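Side-chain contact in 4-diphosphocytidyl-2C-methyl-D-erythritol synthase (Neisseria gonorrhoeae, PDB 1VGW), which probably catalyses the transfer of a cytidylyl group from CTP to 2-C-methyl-D-erythritol 4-phosphate, the second step of the DXP pathway to isoprenoids: residues B[38-43]-B[108-113]. Residues are numbered along the deposited sequence; the frame is centred on the assembly and turned at random.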
ATOM      1  N   GLU B  38      18.715  -4.708  13.565  1.00 45.63           N
ATOM      2  CA  GLU B  38      18.585  -5.269  14.907  1.00 44.46           C
ATOM      3  C   GLU B  38      17.124  -5.423  15.290  1.00 42.26           C
ATOM      4  O   GLU B  38      16.779  -6.300  16.062  1.00 43.31           O
ATOM      5  CB  GLU B  38      19.306  -4.428  15.941  1.00 46.13           C
ATOM      6  CG  GLU B  38      20.808  -4.609  15.985  1.00 50.87           C
ATOM      7  CD  GLU B  38      21.423  -3.633  16.999  1.00 54.30           C
ATOM      8  OE1 GLU B  38      21.422  -3.925  18.202  1.00 53.89           O
ATOM      9  OE2 GLU B  38      21.876  -2.559  16.535  1.00 56.89           O
ATOM     10  N   HIS B  39      16.275  -4.529  14.788  1.00 41.33           N
ATOM     11  CA  HIS B  39      14.849  -4.637  15.030  1.00 41.19           C
ATOM     12  C   HIS B  39      14.298  -5.894  14.317  1.00 40.84           C
ATOM     13  O   HIS B  39      13.415  -6.541  14.867  1.00 40.30           O
ATOM     14  CB  HIS B  39      14.085  -3.441  14.494  1.00 42.89           C
ATOM     15  CG  HIS B  39      14.050  -2.275  15.426  1.00 46.33           C
ATOM     16  ND1 HIS B  39      13.299  -2.292  16.586  1.00 45.98           N
ATOM     17  CD2 HIS B  39      14.661  -1.067  15.363  1.00 44.64           C
ATOM     18  CE1 HIS B  39      13.452  -1.127  17.199  1.00 45.91           C
ATOM     19  NE2 HIS B  39      14.266  -0.376  16.480  1.00 46.45           N
ATOM     20  N   VAL B  40      14.770  -6.128  13.089  1.00 38.38           N
ATOM     21  CA  VAL B  40      14.311  -7.286  12.333  1.00 37.89           C
ATOM     22  C   VAL B  40      14.779  -8.614  12.965  1.00 35.61           C
ATOM     23  O   VAL B  40      14.002  -9.567  13.028  1.00 32.22           O
ATOM     24  CB  VAL B  40      14.688  -7.261  10.850  1.00 37.81           C
ATOM     25  CG1 VAL B  40      14.470  -8.668  10.228  1.00 43.73           C
ATOM     26  CG2 VAL B  40      13.764  -6.327  10.072  1.00 39.98           C
ATOM     27  N   LEU B  41      16.007  -8.666  13.450  1.00 33.43           N
ATOM     28  CA  LEU B  41      16.525  -9.889  14.057  1.00 35.50           C
ATOM     29  C   LEU B  41      15.740 -10.262  15.309  1.00 36.83           C
ATOM     30  O   LEU B  41      15.479 -11.448  15.559  1.00 35.96           O
ATOM     31  CB  LEU B  41      18.005  -9.757  14.384  1.00 32.28           C
ATOM     32  CG  LEU B  41      18.924  -9.636  13.173  1.00 33.60           C
ATOM     33  CD1 LEU B  41      20.357  -9.435  13.623  1.00 31.56           C
ATOM     34  CD2 LEU B  41      18.817 -10.888  12.275  1.00 30.26           C
ATOM     35  N   GLY B  42      15.293  -9.214  15.998  1.00 36.63           N
ATOM     36  CA  GLY B  42      14.518  -9.295  17.199  1.00 35.04           C
ATOM     37  C   GLY B  42      13.216 -10.031  17.005  1.00 36.12           C
ATOM     38  O   GLY B  42      12.761 -10.763  17.904  1.00 36.97           O
ATOM     39  N   ILE B  43      12.579  -9.856  15.861  1.00 35.34           N
ATOM     40  CA  ILE B  43      11.302 -10.532  15.598  1.00 34.44           C
ATOM     41  C   ILE B  43      11.471 -12.034  15.443  1.00 34.60           C
ATOM     42  O   ILE B  43      10.630 -12.799  15.901  1.00 33.17           O
ATOM     43  CB  ILE B  43      10.653  -9.922  14.341  1.00 32.72           C
ATOM     44  CG1 ILE B  43      10.333  -8.419  14.631  1.00 34.24           C
ATOM     45  CG2 ILE B  43       9.391 -10.646  13.940  1.00 25.14           C
ATOM     46  CD1 ILE B  43      10.061  -7.677  13.288  1.00 37.32           C
ATOM     47  N   LEU B 108      12.900 -19.146   5.215  1.00 25.18           N
ATOM     48  CA  LEU B 108      12.020 -17.955   5.120  1.00 24.00           C
ATOM     49  C   LEU B 108      12.839 -16.714   4.704  1.00 24.89           C
ATOM     50  O   LEU B 108      13.647 -16.247   5.530  1.00 26.58           O
ATOM     51  CB  LEU B 108      11.338 -17.681   6.447  1.00 16.73           C
ATOM     52  CG  LEU B 108      10.195 -18.574   6.889  1.00 24.13           C
ATOM     53  CD1 LEU B 108      10.722 -19.958   7.394  1.00 18.88           C
ATOM     54  CD2 LEU B 108       9.418 -17.946   8.028  1.00 22.39           C
ATOM     55  N   VAL B 109      12.778 -16.271   3.467  1.00 26.17           N
ATOM     56  CA  VAL B 109      13.556 -15.149   2.931  1.00 26.70           C
ATOM     57  C   VAL B 109      12.887 -13.802   3.232  1.00 27.37           C
ATOM     58  O   VAL B 109      11.801 -13.506   2.777  1.00 27.65           O
ATOM     59  CB  VAL B 109      13.876 -15.287   1.446  1.00 26.02           C
ATOM     60  CG1 VAL B 109      14.996 -14.343   0.949  1.00 20.49           C
ATOM     61  CG2 VAL B 109      14.362 -16.712   1.071  1.00 23.36           C
ATOM     62  N   HIS B 110      13.504 -12.993   4.109  1.00 27.21           N
ATOM     63  CA  HIS B 110      12.886 -11.732   4.534  1.00 28.80           C
ATOM     64  C   HIS B 110      13.725 -10.484   4.246  1.00 26.49           C
ATOM     65  O   HIS B 110      14.924 -10.533   4.463  1.00 26.00           O
ATOM     66  CB  HIS B 110      12.644 -11.753   6.047  1.00 26.08           C
ATOM     67  CG  HIS B 110      11.756 -10.667   6.551  1.00 25.67           C
ATOM     68  ND1 HIS B 110      10.431 -10.563   6.208  1.00 29.90           N
ATOM     69  CD2 HIS B 110      12.004  -9.629   7.390  1.00 25.15           C
ATOM     70  CE1 HIS B 110       9.888  -9.491   6.814  1.00 29.44           C
ATOM     71  NE2 HIS B 110      10.836  -8.930   7.539  1.00 26.42           N
ATOM     72  N   ASP B 111      13.074  -9.418   3.796  1.00 27.94           N
ATOM     73  CA  ASP B 111      13.798  -8.127   3.531  1.00 27.39           C
ATOM     74  C   ASP B 111      14.367  -7.510   4.826  1.00 26.01           C
ATOM     75  O   ASP B 111      13.653  -7.429   5.824  1.00 23.39           O
ATOM     76  CB  ASP B 111      12.779  -7.134   2.995  1.00 26.67           C
ATOM     77  CG  ASP B 111      12.338  -7.339   1.572  1.00 25.61           C
ATOM     78  OD1 ASP B 111      11.134  -7.108   1.311  1.00 31.13           O
ATOM     79  OD2 ASP B 111      13.137  -7.726   0.716  1.00 24.04           O
ATOM     80  N   ALA B 112      15.602  -7.086   4.854  1.00 27.43           N
ATOM     81  CA  ALA B 112      16.241  -6.399   5.968  1.00 32.22           C
ATOM     82  C   ALA B 112      15.538  -5.112   6.401  1.00 35.34           C
ATOM     83  O   ALA B 112      15.635  -4.672   7.555  1.00 36.25           O
ATOM     84  CB  ALA B 112      17.673  -5.975   5.545  1.00 36.42           C
ATOM     85  N   ALA B 113      14.781  -4.454   5.529  1.00 35.79           N
ATOM     86  CA  ALA B 113      14.074  -3.257   5.876  1.00 37.38           C
ATOM     87  C   ALA B 113      12.627  -3.442   6.256  1.00 37.71           C
ATOM     88  O   ALA B 113      11.959  -2.392   6.383  1.00 37.79           O
ATOM     89  CB  ALA B 113      14.170  -2.227   4.741  1.00 39.04           C
TER
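NE2 of His110 is hydrogen-bonded to the carbonyl oxygen of Arg114, and the neighbouring ring carbon, CD2, meets Val40. This is a helix-on-loop contact inside the Rossmann-like α/β core of the GT-A clan: helix 36-45 lies against the turn that leaves the C-terminal end of strand 106-109, which runs parallel to strand 7-12. With CG anti to the backbone N (chi1 -167°), the imidazole reaches toward the helix, and Val40 CG1 sits at the ring's edge, near its plane, 3.9 Å from His110 CD2. Phe44 adds an edge-to-face ring contact with His110, while Ile11 of strand 7-12 touches both Val40 and Ala112.

Asp111 turns its carboxylate away from the helix. Its OD1 pairs with Arg114 and its OD2 with Arg84, two salt bridges that should hold the group's orientation, and its side chain comes within about 4 Å of that of Lys214, a residue predicted to position the MEP substrate. This is consistent with Val40 packing on the side of the loop away from the probable active site. Within this pair of segments, Val40's second methyl meets backbone, with CG2 3.5 Å from Ala112 O.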